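Long-range contacts in HIT domain-containing protein (Sulfolobus tokodaii, PDB 2EO4), which probably binds nucleotides as a zinc-containing member of the histidine triad family, and may act as an adenylylsulfatase: residues Asp76-Leu81 against Val97-Thr102; Val31-Thr36 against Pro101-Asp106; Leu26-Val31 against Glu123-Leu128; Ala72-Gly77 against Asp106-Phe111. All coordinates share one frame; numbering follows the deposited sequence.

Contact 1. Residues Asp76-Leu81 against Val97-Thr102. With PO4 (phosphate ion), chain C.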
loop_
_atom_site.group_PDB
_atom_site.type_symbol
_atom_site.label_atom_id
_atom_site.label_comp_id
_atom_site.label_asym_id
_atom_site.label_seq_id
_atom_site.Cartn_x
_atom_site.Cartn_y
_atom_site.Cartn_z
ATOM N N ASP A 76 14.864 -9.953 0.681
ATOM C CA ASP A 76 15.333 -9.387 -0.575
ATOM C C ASP A 76 14.272 -8.431 -1.098
ATOM O O ASP A 76 14.554 -7.550 -1.910
ATOM C CB ASP A 76 15.582 -10.492 -1.596
ATOM C CG ASP A 76 16.732 -11.388 -1.196
ATOM O OD1 ASP A 76 17.816 -10.838 -0.912
ATOM O OD2 ASP A 76 16.549 -12.620 -1.160
ATOM N N GLY A 77 13.048 -8.614 -0.620
ATOM C CA GLY A 77 11.963 -7.751 -1.045
ATOM C C GLY A 77 10.840 -7.712 -0.029
ATOM O O GLY A 77 10.864 -8.429 0.973
ATOM N N LEU A 78 9.857 -6.858 -0.290
ATOM C CA LEU A 78 8.703 -6.715 0.591
ATOM C C LEU A 78 7.487 -6.353 -0.240
ATOM O O LEU A 78 7.596 -5.601 -1.204
ATOM C CB LEU A 78 8.915 -5.588 1.602
ATOM C CG LEU A 78 10.108 -5.626 2.559
ATOM C CD1 LEU A 78 10.198 -4.277 3.268
ATOM C CD2 LEU A 78 9.953 -6.762 3.558
ATOM N N ARG A 79 6.338 -6.901 0.145
ATOM C CA ARG A 79 5.070 -6.603 -0.511
ATOM C C ARG A 79 4.285 -5.777 0.504
ATOM O O ARG A 79 4.079 -6.228 1.627
ATOM C CB ARG A 79 4.279 -7.888 -0.795
ATOM C CG ARG A 79 4.925 -8.881 -1.753
ATOM C CD ARG A 79 4.250 -10.251 -1.642
ATOM N NE ARG A 79 2.803 -10.179 -1.844
ATOM C CZ ARG A 79 1.948 -11.138 -1.498
ATOM N NH1 ARG A 79 2.388 -12.253 -0.929
ATOM N NH2 ARG A 79 0.647 -10.978 -1.714
ATOM N N LEU A 80 3.871 -4.570 0.123
ATOM C CA LEU A 80 3.077 -3.719 1.008
ATOM C C LEU A 80 1.675 -3.627 0.423
ATOM O O LEU A 80 1.519 -3.378 -0.774
ATOM C CB LEU A 80 3.650 -2.306 1.090
ATOM C CG LEU A 80 5.107 -2.153 1.516
ATOM C CD1 LEU A 80 5.399 -0.682 1.768
ATOM C CD2 LEU A 80 5.374 -2.983 2.748
ATOM N N LEU A 81 0.657 -3.830 1.247
ATOM C CA LEU A 81 -0.696 -3.736 0.722
ATOM C C LEU A 81 -1.754 -3.475 1.773
ATOM O O LEU A 81 -1.566 -3.736 2.959
ATOM C CB LEU A 81 -1.070 -5.011 -0.036
ATOM C CG LEU A 81 -1.202 -6.299 0.782
ATOM C CD1 LEU A 81 -2.153 -7.254 0.077
ATOM C CD2 LEU A 81 0.164 -6.940 0.965
ATOM N N VAL A 97 -1.936 -1.963 7.173
ATOM C CA VAL A 97 -1.085 -2.183 6.012
ATOM C C VAL A 97 -0.265 -3.435 6.259
ATOM O O VAL A 97 0.366 -3.571 7.307
ATOM C CB VAL A 97 -0.120 -0.996 5.797
ATOM C CG1 VAL A 97 0.853 -1.308 4.663
ATOM C CG2 VAL A 97 -0.916 0.263 5.475
ATOM N N HIS A 98 -0.291 -4.352 5.299
ATOM C CA HIS A 98 0.473 -5.588 5.403
ATOM C C HIS A 98 1.894 -5.363 4.898
ATOM O O HIS A 98 2.091 -4.701 3.885
ATOM C CB HIS A 98 -0.136 -6.679 4.512
ATOM C CG HIS A 98 -1.504 -7.122 4.920
ATOM N ND1 HIS A 98 -1.720 -8.232 5.707
ATOM C CD2 HIS A 98 -2.729 -6.636 4.608
ATOM C CE1 HIS A 98 -3.021 -8.413 5.862
ATOM N NE2 HIS A 98 -3.656 -7.459 5.205
ATOM N N ILE A 99 2.872 -5.917 5.612
ATOM C CA ILE A 99 4.264 -5.873 5.182
ATOM C C ILE A 99 4.605 -7.359 5.141
ATOM O O ILE A 99 4.732 -8.006 6.184
ATOM C CB ILE A 99 5.203 -5.173 6.188
ATOM C CG1 ILE A 99 4.789 -3.713 6.374
ATOM C CG2 ILE A 99 6.646 -5.206 5.651
ATOM C CD1 ILE A 99 5.620 -2.971 7.439
ATOM N N ILE A 100 4.728 -7.892 3.931
ATOM C CA ILE A 100 5.006 -9.310 3.721
ATOM C C ILE A 100 6.381 -9.500 3.081
ATOM O O ILE A 100 6.580 -9.191 1.907
ATOM C CB ILE A 100 3.921 -9.927 2.806
ATOM C CG1 ILE A 100 2.541 -9.710 3.436
ATOM C CG2 ILE A 100 4.188 -11.419 2.600
ATOM C CD1 ILE A 100 1.375 -10.139 2.547
ATOM N N PRO A 101 7.351 -10.010 3.853
ATOM C CA PRO A 101 8.711 -10.231 3.348
ATOM C C PRO A 101 8.829 -11.309 2.278
ATOM O O PRO A 101 8.091 -12.295 2.282
ATOM C CB PRO A 101 9.495 -10.609 4.608
ATOM C CG PRO A 101 8.728 -9.931 5.716
ATOM C CD PRO A 101 7.298 -10.223 5.310
ATOM N N THR A 102 9.771 -11.113 1.364
ATOM C CA THR A 102 10.019 -12.080 0.306
ATOM C C THR A 102 11.524 -12.292 0.176
ATOM O O THR A 102 12.317 -11.458 0.617
ATOM C CB THR A 102 9.457 -11.603 -1.059
ATOM O OG1 THR A 102 10.117 -10.400 -1.469
ATOM C CG2 THR A 102 7.960 -11.344 -0.956
HETATM P P PO4 C . -7.100 -8.051 5.551
HETATM O O1 PO4 C . -6.097 -8.361 6.596
HETATM O O2 PO4 C . -6.531 -7.085 4.577
HETATM O O3 PO4 C . -7.472 -9.311 4.841
HETATM O O4 PO4 C . -8.312 -7.460 6.183
#
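I100 CD1 sits over the centre of one face of the R79 guanidinium, whereas the H98 imidazole meets its partners at the edge: L81 O lies in the ring plane near CD2, and a phosphate stands beyond NE2. Both groups belong to the antiparallel pairing of strands 77-84 and 97-102 in the HIT-domain sheet, the latter beginning with V97 and H98, the last two residues of the predicted histidine triad motif. H98 NE2 donates to phosphate O2 over 3.0 Å at 166°, with a weak second bond to O1, while H98 ND1 is hydrogen-bonded to H35 NE2; with both nitrogens engaged, the ring's rotation is fixed. The ion, probably a crystallisation component, is also held by N83, H96 and the backbone of V91 and I92, consistent with a pocket for a substrate phosphate. L81 CG, lodged between its own backbone N and carbonyl carbon (chi1 67°), brings CD2 to 3.6 Å from H98 CB. L78, L80, I99 and P101 occupy the face covered by helix 52-72, and there L80 and I99 lie side by side, L80 CD2 3.7 Å from I99 CG1. Along the backbone the shortest bond is H98 N to L81 O, 2.7 Å. The other end holds a classic beta bulge in which T102 O accepts twice, from D76 N in its carbonyl plane (3.0 Å) and from G77 N well above it (3.2 Å). Strand 77-84 also pairs with a strand of the second subunit, and S87 OG of that subunit hydrogen-bonds T102 OG1. T102 CG2 instead packs on R79 CD, 3.9 Å away.

Contact 2. Residues Val31-Thr36 against Pro101-Asp106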
loop_
_atom_site.group_PDB
_atom_site.type_symbol
_atom_site.label_atom_id
_atom_site.label_comp_id
_atom_site.label_asym_id
_atom_site.label_seq_id
_atom_site.Cartn_x
_atom_site.Cartn_y
_atom_site.Cartn_z
ATOM N N VAL A 31 1.732 -14.953 6.264
ATOM C CA VAL A 31 1.853 -15.476 4.908
ATOM C C VAL A 31 3.312 -15.872 4.707
ATOM O O VAL A 31 3.622 -16.846 4.020
ATOM C CB VAL A 31 1.471 -14.401 3.868
ATOM C CG1 VAL A 31 1.942 -14.812 2.480
ATOM C CG2 VAL A 31 -0.034 -14.196 3.876
ATOM N N SER A 32 4.207 -15.096 5.309
ATOM C CA SER A 32 5.636 -15.361 5.222
ATOM C C SER A 32 6.278 -14.940 6.537
ATOM O O SER A 32 5.677 -14.216 7.335
ATOM C CB SER A 32 6.265 -14.586 4.058
ATOM O OG SER A 32 6.313 -13.197 4.330
ATOM N N LEU A 33 7.502 -15.399 6.762
ATOM C CA LEU A 33 8.220 -15.087 7.986
ATOM C C LEU A 33 8.402 -13.581 8.187
ATOM O O LEU A 33 8.977 -12.899 7.340
ATOM C CB LEU A 33 9.586 -15.780 7.966
ATOM C CG LEU A 33 10.443 -15.614 9.219
ATOM C CD1 LEU A 33 10.677 -16.976 9.870
ATOM C CD2 LEU A 33 11.762 -14.968 8.838
ATOM N N GLY A 34 7.905 -13.070 9.310
ATOM C CA GLY A 34 8.035 -11.650 9.594
ATOM C C GLY A 34 6.848 -10.803 9.158
ATOM O O GLY A 34 6.866 -9.585 9.330
ATOM N N HIS A 35 5.826 -11.445 8.594
ATOM C CA HIS A 35 4.615 -10.754 8.141
ATOM C C HIS A 35 4.108 -9.889 9.296
ATOM O O HIS A 35 3.832 -10.388 10.388
ATOM C CB HIS A 35 3.565 -11.798 7.731
ATOM C CG HIS A 35 2.306 -11.222 7.156
ATOM N ND1 HIS A 35 1.294 -12.016 6.657
ATOM C CD2 HIS A 35 1.879 -9.943 7.024
ATOM C CE1 HIS A 35 0.298 -11.252 6.246
ATOM N NE2 HIS A 35 0.626 -9.990 6.457
ATOM N N THR A 36 3.988 -8.589 9.042
ATOM C CA THR A 36 3.562 -7.634 10.056
ATOM C C THR A 36 2.463 -6.706 9.558
ATOM O O THR A 36 2.342 -6.459 8.358
ATOM C CB THR A 36 4.773 -6.785 10.508
ATOM O OG1 THR A 36 5.723 -7.640 11.148
ATOM C CG2 THR A 36 4.353 -5.672 11.470
ATOM N N PRO A 101 7.351 -10.010 3.853
ATOM C CA PRO A 101 8.711 -10.231 3.348
ATOM C C PRO A 101 8.829 -11.309 2.278
ATOM O O PRO A 101 8.091 -12.295 2.282
ATOM C CB PRO A 101 9.495 -10.609 4.608
ATOM C CG PRO A 101 8.728 -9.931 5.716
ATOM C CD PRO A 101 7.298 -10.223 5.310
ATOM N N THR A 102 9.771 -11.113 1.364
ATOM C CA THR A 102 10.019 -12.080 0.306
ATOM C C THR A 102 11.524 -12.292 0.176
ATOM O O THR A 102 12.317 -11.458 0.617
ATOM C CB THR A 102 9.457 -11.603 -1.059
ATOM O OG1 THR A 102 10.117 -10.400 -1.469
ATOM C CG2 THR A 102 7.960 -11.344 -0.956
ATOM N N TRP A 103 11.904 -13.414 -0.425
ATOM C CA TRP A 103 13.310 -13.749 -0.628
ATOM C C TRP A 103 13.463 -14.363 -2.009
ATOM O O TRP A 103 12.543 -15.006 -2.516
ATOM C CB TRP A 103 13.778 -14.771 0.414
ATOM C CG TRP A 103 13.746 -14.272 1.820
ATOM C CD1 TRP A 103 14.772 -13.689 2.510
ATOM C CD2 TRP A 103 12.622 -14.283 2.705
ATOM N NE1 TRP A 103 14.354 -13.337 3.771
ATOM C CE2 TRP A 103 13.039 -13.691 3.918
ATOM C CE3 TRP A 103 11.301 -14.737 2.592
ATOM C CZ2 TRP A 103 12.181 -13.539 5.010
ATOM C CZ3 TRP A 103 10.447 -14.585 3.681
ATOM C CH2 TRP A 103 10.893 -13.990 4.873
ATOM N N GLU A 104 14.623 -14.169 -2.619
ATOM C CA GLU A 104 14.861 -14.745 -3.930
ATOM C C GLU A 104 15.155 -16.229 -3.748
ATOM O O GLU A 104 14.963 -17.032 -4.660
ATOM C CB GLU A 104 16.015 -14.016 -4.621
ATOM C CG GLU A 104 15.541 -12.784 -5.383
ATOM C CD GLU A 104 16.654 -11.814 -5.705
ATOM O OE1 GLU A 104 17.745 -12.271 -6.103
ATOM O OE2 GLU A 104 16.432 -10.591 -5.569
ATOM N N GLY A 105 15.598 -16.586 -2.547
ATOM C CA GLY A 105 15.891 -17.972 -2.236
ATOM C C GLY A 105 15.057 -18.431 -1.053
ATOM O O GLY A 105 13.838 -18.565 -1.159
ATOM N N ASP A 106 15.717 -18.668 0.078
ATOM C CA ASP A 106 15.041 -19.101 1.299
ATOM C C ASP A 106 15.405 -18.142 2.427
ATOM O O ASP A 106 16.440 -17.477 2.368
ATOM C CB ASP A 106 15.479 -20.520 1.675
ATOM C CG ASP A 106 15.156 -21.537 0.597
ATOM O OD1 ASP A 106 13.960 -21.713 0.282
ATOM O OD2 ASP A 106 16.099 -22.161 0.065
#
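A type II beta turn from S32 to H35, closed by H35 N to S32 O (3.0 Å), presses its L33-G34 peptide against P101, where strand 97-102 gives way to the loop holding W103. This turn lies in the connection between strands 22-26 and 36-40 of the HIT-domain sheet. G34, with a phi of 94°, takes a conformation suited to glycine, and its carbonyl carbon rests near the proline ring. L33 O faces carbon atoms of the other segment: P101 CG is 3.4 Å away, and W103 CH2 lies 3.3 Å from the same oxygen, which stands in the indole plane at the ring's edge. Buried here, L33 O has no hydrogen-bond partner in the model. The L33 side chain crosses W103 at about a right angle, L33 CB lying 3.8 Å from W103 CH2. S32 supplies the direct polar link between the two segments. Its OG, turned between backbone N and carbonyl carbon (chi1 71°), donates to P101 O at 2.9 Å, in the carbonyl plane and on a lone pair. H35 braces the turn from within its own segment, ND1 accepting from the backbone amide of V31. That bond, V31 N to H35 ND1, is 3.0 Å long, nearly straight at 176°, and in the imidazole plane.

Contact 3. Residues Leu26-Val31 against Glu123-Leu128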
loop_
_atom_site.group_PDB
_atom_site.type_symbol
_atom_site.label_atom_id
_atom_site.label_comp_id
_atom_site.label_asym_id
_atom_site.label_seq_id
_atom_site.Cartn_x
_atom_site.Cartn_y
_atom_site.Cartn_z
ATOM N N LEU A 26 2.889 -8.304 14.794
ATOM C CA LEU A 26 3.130 -9.483 13.968
ATOM C C LEU A 26 1.790 -10.112 13.614
ATOM O O LEU A 26 0.888 -10.183 14.454
ATOM C CB LEU A 26 3.986 -10.516 14.716
ATOM C CG LEU A 26 5.459 -10.178 14.956
ATOM C CD1 LEU A 26 6.116 -11.292 15.763
ATOM C CD2 LEU A 26 6.164 -10.004 13.624
ATOM N N ASP A 27 1.655 -10.552 12.366
ATOM C CA ASP A 27 0.422 -11.196 11.921
ATOM C C ASP A 27 0.360 -12.549 12.624
ATOM O O ASP A 27 1.360 -13.272 12.670
ATOM C CB ASP A 27 0.451 -11.395 10.401
ATOM C CG ASP A 27 -0.897 -11.831 9.840
ATOM O OD1 ASP A 27 -1.416 -12.883 10.267
ATOM O OD2 ASP A 27 -1.436 -11.119 8.970
ATOM N N LYS A 28 -0.798 -12.890 13.182
ATOM C CA LYS A 28 -0.942 -14.165 13.884
ATOM C C LYS A 28 -0.887 -15.376 12.948
ATOM O O LYS A 28 -0.441 -16.448 13.348
ATOM C CB LYS A 28 -2.250 -14.191 14.684
ATOM C CG LYS A 28 -2.471 -15.490 15.463
ATOM C CD LYS A 28 -3.738 -15.434 16.313
ATOM C CE LYS A 28 -3.968 -16.755 17.037
ATOM N NZ LYS A 28 -5.168 -16.731 17.922
ATOM N N TYR A 29 -1.341 -15.206 11.709
ATOM C CA TYR A 29 -1.333 -16.290 10.722
ATOM C C TYR A 29 -0.543 -15.774 9.518
ATOM O O TYR A 29 -1.086 -15.612 8.424
ATOM C CB TYR A 29 -2.771 -16.616 10.303
ATOM C CG TYR A 29 -3.709 -16.907 11.461
ATOM C CD1 TYR A 29 -3.799 -18.183 12.012
ATOM C CD2 TYR A 29 -4.512 -15.900 11.996
ATOM C CE1 TYR A 29 -4.670 -18.451 13.070
ATOM C CE2 TYR A 29 -5.385 -16.156 13.051
ATOM C CZ TYR A 29 -5.460 -17.433 13.581
ATOM O OH TYR A 29 -6.342 -17.689 14.609
ATOM N N PRO A 30 0.763 -15.533 9.705
ATOM C CA PRO A 30 1.667 -15.016 8.670
ATOM C C PRO A 30 1.756 -15.740 7.336
ATOM O O PRO A 30 1.852 -16.964 7.279
ATOM C CB PRO A 30 3.015 -14.978 9.384
ATOM C CG PRO A 30 2.933 -16.148 10.290
ATOM C CD PRO A 30 1.537 -16.016 10.863
ATOM N N VAL A 31 1.732 -14.953 6.264
ATOM C CA VAL A 31 1.853 -15.476 4.908
ATOM C C VAL A 31 3.312 -15.872 4.707
ATOM O O VAL A 31 3.622 -16.846 4.020
ATOM C CB VAL A 31 1.471 -14.401 3.868
ATOM C CG1 VAL A 31 1.942 -14.812 2.480
ATOM C CG2 VAL A 31 -0.034 -14.196 3.876
ATOM N N GLU A 123 7.489 -19.688 20.078
ATOM C CA GLU A 123 8.876 -19.318 19.812
ATOM C C GLU A 123 9.046 -18.383 18.613
ATOM O O GLU A 123 9.898 -17.491 18.630
ATOM C CB GLU A 123 9.714 -20.581 19.602
ATOM C CG GLU A 123 9.865 -21.458 20.847
ATOM C CD GLU A 123 8.535 -21.902 21.440
ATOM O OE1 GLU A 123 7.704 -22.472 20.700
ATOM O OE2 GLU A 123 8.326 -21.687 22.654
ATOM N N TYR A 124 8.243 -18.592 17.575
ATOM C CA TYR A 124 8.303 -17.762 16.374
ATOM C C TYR A 124 8.029 -16.293 16.683
ATOM O O TYR A 124 8.787 -15.409 16.284
ATOM C CB TYR A 124 7.278 -18.250 15.344
ATOM C CG TYR A 124 6.974 -17.245 14.247
ATOM C CD1 TYR A 124 7.774 -17.154 13.111
ATOM C CD2 TYR A 124 5.892 -16.371 14.364
ATOM C CE1 TYR A 124 7.506 -16.216 12.111
ATOM C CE2 TYR A 124 5.616 -15.424 13.373
ATOM C CZ TYR A 124 6.427 -15.355 12.251
ATOM O OH TYR A 124 6.156 -14.431 11.268
ATOM N N TYR A 125 6.930 -16.041 17.388
ATOM C CA TYR A 125 6.535 -14.678 17.732
ATOM C C TYR A 125 7.536 -13.986 18.647
ATOM O O TYR A 125 7.829 -12.803 18.477
ATOM C CB TYR A 125 5.156 -14.686 18.392
ATOM C CG TYR A 125 4.088 -15.320 17.528
ATOM C CD1 TYR A 125 3.482 -14.605 16.495
ATOM C CD2 TYR A 125 3.730 -16.655 17.705
ATOM C CE1 TYR A 125 2.544 -15.210 15.655
ATOM C CE2 TYR A 125 2.797 -17.269 16.875
ATOM C CZ TYR A 125 2.212 -16.545 15.852
ATOM O OH TYR A 125 1.311 -17.162 15.014
ATOM N N GLU A 126 8.062 -14.723 19.616
ATOM C CA GLU A 126 9.016 -14.142 20.549
ATOM C C GLU A 126 10.311 -13.742 19.846
ATOM O O GLU A 126 10.818 -12.641 20.050
ATOM C CB GLU A 126 9.299 -15.130 21.685
ATOM C CG GLU A 126 8.038 -15.573 22.412
ATOM C CD GLU A 126 8.321 -16.516 23.563
ATOM O OE1 GLU A 126 9.102 -17.472 23.367
ATOM O OE2 GLU A 126 7.755 -16.305 24.657
ATOM N N LEU A 127 10.834 -14.626 19.005
ATOM C CA LEU A 127 12.070 -14.341 18.288
ATOM C C LEU A 127 11.918 -13.221 17.263
ATOM O O LEU A 127 12.727 -12.293 17.221
ATOM C CB LEU A 127 12.582 -15.599 17.586
ATOM C CG LEU A 127 13.867 -15.409 16.775
ATOM C CD1 LEU A 127 14.979 -14.898 17.682
ATOM C CD2 LEU A 127 14.262 -16.723 16.127
ATOM N N LEU A 128 10.887 -13.310 16.428
ATOM C CA LEU A 128 10.667 -12.288 15.411
ATOM C C LEU A 128 10.480 -10.910 16.024
ATOM O O LEU A 128 11.012 -9.924 15.520
ATOM C CB LEU A 128 9.451 -12.643 14.549
ATOM C CG LEU A 128 9.751 -13.441 13.278
ATOM C CD1 LEU A 128 10.609 -12.594 12.345
ATOM C CD2 LEU A 128 10.460 -14.740 13.629
HETATM O O HOH W 1 4.117 -12.818 11.765
#
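Y125 OH donates to K28 O over only 2.5 Å, a strikingly short hydrogen bond whose donor is tilted 21° from the carbonyl plane. The phenol oxygen is bonded by Q120 N as well, so two groups grip it. D27 O and K28 O both lie at the edge of the Y125 ring, near its plane, and CD2 of the adjacent Y124 stands over the centre of one ring face. Y124, with CG anti to the backbone N (chi1 163°), turns towards P30, where its OH lies 3.7 Å from P30 CB as the two side chains slide past each other in opposite directions. That hydroxyl accepts from G34 N and donates to a water at 2.6 Å; the water in turn donates to D27 O. D27 OD1 takes the amide N of Y29 at 2.7 Å, an Asx turn consistent with the backbone bend at K28, and the D27 side chain comes within about 6 Å of that of H96, the predicted active-site histidine, between nearest atoms. One turn further along the helix the contact is apolar: L26 CD1 packs on L128 CB at 3.8 Å, crossing it at about a right angle. The C-terminal helix 122-143 thus packs its first turns on a connection within the HIT-domain sheet, covering the loop between strands 22-26 and 36-40, with L26 against T36 of the latter strand.

Contact 4. Residues Ala72-Gly77 against Asp106-Phe111; sequences AVKADG and DYPDIF
V73 O is met from two directions: W103 NE1 hydrogen-bonds to it, and the P108 ring presses close, CD lying 3.2 Å from this oxygen. The carbonyl lies just past the C-terminus of helix 52-72, which closes in a Schellman motif with K74, at positive phi (50°), as the C-prime residue. Facing it, P108 to F111 form a type I beta turn in the long connection from strand 97-102 to helix 122-143, so the contact fastens that connection to a helix end. P108 sits over the bend, its CG 3.8 Å from K74 CB. Beyond CB the lysine chain is folded at chi2 and chi4, which returns NZ to D71 O on its own helix instead of sending it across the interface. F111 supplies the second foothold. The F111 side chain crosses that of V73 at about a right angle, with CZ 3.9 Å from V73 CG1, and CE2 reaches V73 CA at the same distance. A72 O stands in the plane of the F111 ring at its edge, 3.9 Å from CZ, and P108 CD is also at the edge of that ring. L33 touches both V73 and F111, while L128 and I131 of helix 122-143 extend the apolar packing. Far from the zinc and the predicted active site, this is structural packing in which carbon groups meet each other and the carbonyls at and just beyond the helix end, whose partial negative charge the aromatic rim and proline methylenes may complement.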
loop_
_atom_site.group_PDB
_atom_site.type_symbol
_atom_site.label_atom_id
_atom_site.label_comp_id
_atom_site.label_asym_id
_atom_site.label_seq_id
_atom_site.Cartn_x
_atom_site.Cartn_y
_atom_site.Cartn_z
ATOM N N ALA A 72 15.990 -7.182 9.700
ATOM C CA ALA A 72 15.868 -8.272 10.667
ATOM C C ALA A 72 15.790 -9.677 10.075
ATOM O O ALA A 72 16.461 -10.588 10.555
ATOM C CB ALA A 72 14.663 -8.027 11.573
ATOM N N VAL A 73 14.972 -9.865 9.043
ATOM C CA VAL A 73 14.843 -11.187 8.440
ATOM C C VAL A 73 15.652 -11.310 7.155
ATOM O O VAL A 73 15.533 -12.297 6.435
ATOM C CB VAL A 73 13.362 -11.529 8.135
ATOM C CG1 VAL A 73 12.538 -11.434 9.408
ATOM C CG2 VAL A 73 12.817 -10.594 7.069
ATOM N N LYS A 74 16.478 -10.305 6.880
ATOM C CA LYS A 74 17.315 -10.287 5.681
ATOM C C LYS A 74 16.511 -10.593 4.422
ATOM O O LYS A 74 16.868 -11.464 3.628
ATOM C CB LYS A 74 18.466 -11.290 5.824
ATOM C CG LYS A 74 19.472 -10.913 6.903
ATOM C CD LYS A 74 20.139 -9.580 6.582
ATOM C CE LYS A 74 21.084 -9.140 7.696
ATOM N NZ LYS A 74 20.356 -8.879 8.969
ATOM N N ALA A 75 15.420 -9.860 4.242
ATOM C CA ALA A 75 14.566 -10.055 3.081
ATOM C C ALA A 75 15.151 -9.385 1.847
ATOM O O ALA A 75 15.853 -8.379 1.947
ATOM C CB ALA A 75 13.171 -9.491 3.365
ATOM N N ASP A 76 14.864 -9.953 0.681
ATOM C CA ASP A 76 15.333 -9.387 -0.575
ATOM C C ASP A 76 14.272 -8.431 -1.098
ATOM O O ASP A 76 14.554 -7.550 -1.910
ATOM C CB ASP A 76 15.582 -10.492 -1.596
ATOM C CG ASP A 76 16.732 -11.388 -1.196
ATOM O OD1 ASP A 76 17.816 -10.838 -0.912
ATOM O OD2 ASP A 76 16.549 -12.620 -1.160
ATOM N N GLY A 77 13.048 -8.614 -0.620
ATOM C CA GLY A 77 11.963 -7.751 -1.045
ATOM C C GLY A 77 10.840 -7.712 -0.029
ATOM O O GLY A 77 10.864 -8.429 0.973
ATOM N N ASP A 106 15.717 -18.668 0.078
ATOM C CA ASP A 106 15.041 -19.101 1.299
ATOM C C ASP A 106 15.405 -18.142 2.427
ATOM O O ASP A 106 16.440 -17.477 2.368
ATOM C CB ASP A 106 15.479 -20.520 1.675
ATOM C CG ASP A 106 15.156 -21.537 0.597
ATOM O OD1 ASP A 106 13.960 -21.713 0.282
ATOM O OD2 ASP A 106 16.099 -22.161 0.065
ATOM N N TYR A 107 14.561 -18.066 3.452
ATOM C CA TYR A 107 14.839 -17.177 4.573
ATOM C C TYR A 107 15.993 -17.715 5.421
ATOM O O TYR A 107 16.251 -18.918 5.440
ATOM C CB TYR A 107 13.577 -16.977 5.425
ATOM C CG TYR A 107 12.960 -18.241 5.980
ATOM C CD1 TYR A 107 13.587 -18.962 6.997
ATOM C CD2 TYR A 107 11.735 -18.707 5.501
ATOM C CE1 TYR A 107 13.009 -20.113 7.526
ATOM C CE2 TYR A 107 11.147 -19.857 6.022
ATOM C CZ TYR A 107 11.790 -20.555 7.034
ATOM O OH TYR A 107 11.212 -21.691 7.554
ATOM N N PRO A 108 16.703 -16.819 6.130
ATOM C CA PRO A 108 17.848 -17.131 6.995
ATOM C C PRO A 108 17.760 -18.427 7.800
ATOM O O PRO A 108 16.677 -18.867 8.186
ATOM C CB PRO A 108 17.940 -15.900 7.888
ATOM C CG PRO A 108 17.560 -14.807 6.948
ATOM C CD PRO A 108 16.352 -15.391 6.240
ATOM N N ASP A 109 18.922 -19.026 8.052
ATOM C CA ASP A 109 19.015 -20.269 8.809
ATOM C C ASP A 109 18.647 -20.052 10.271
ATOM O O ASP A 109 18.059 -20.929 10.908
ATOM C CB ASP A 109 20.435 -20.839 8.722
ATOM C CG ASP A 109 20.851 -21.152 7.300
ATOM O OD1 ASP A 109 20.165 -21.966 6.644
ATOM O OD2 ASP A 109 21.866 -20.588 6.837
ATOM N N ILE A 110 19.002 -18.883 10.798
ATOM C CA ILE A 110 18.712 -18.542 12.187
ATOM C C ILE A 110 17.258 -18.869 12.524
ATOM O O ILE A 110 16.922 -19.154 13.675
ATOM C CB ILE A 110 18.962 -17.036 12.465
ATOM C CG1 ILE A 110 20.441 -16.694 12.258
ATOM C CG2 ILE A 110 18.554 -16.691 13.891
ATOM C CD1 ILE A 110 20.910 -16.764 10.815
ATOM N N PHE A 111 16.402 -18.831 11.507
ATOM C CA PHE A 111 14.986 -19.123 11.681
ATOM C C PHE A 111 14.719 -20.601 11.439
ATOM O O PHE A 111 15.281 -21.198 10.521
ATOM C CB PHE A 111 14.159 -18.289 10.706
ATOM C CG PHE A 111 14.374 -16.816 10.850
ATOM C CD1 PHE A 111 13.968 -16.154 12.001
ATOM C CD2 PHE A 111 15.000 -16.092 9.842
ATOM C CE1 PHE A 111 14.182 -14.791 12.149
ATOM C CE2 PHE A 111 15.218 -14.725 9.979
ATOM C CZ PHE A 111 14.809 -14.073 11.135
#

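Contacts 1 and 2 share P101 and T102 at the end of strand 97-102; contact 1, partly buried, is regular sheet pairing reaching the phosphate site and the second subunit, whereas contact 2 is a buried turn meeting a strand end through a single hydrogen bond. Contact 3, also buried, relies on tyrosine hydroxyls and a water. It joins contact 2 through G34 N, which bonds Y124 OH, and through the backbone of D27 and H35. Contact 4, partly buried and farthest from the chain centre, has the smallest interface, without a hydrogen bond between its own segments; it shares D76 and G77 with contact 1 and D106 with contact 2, and abuts contact 3 where L128 meets V73 and F111.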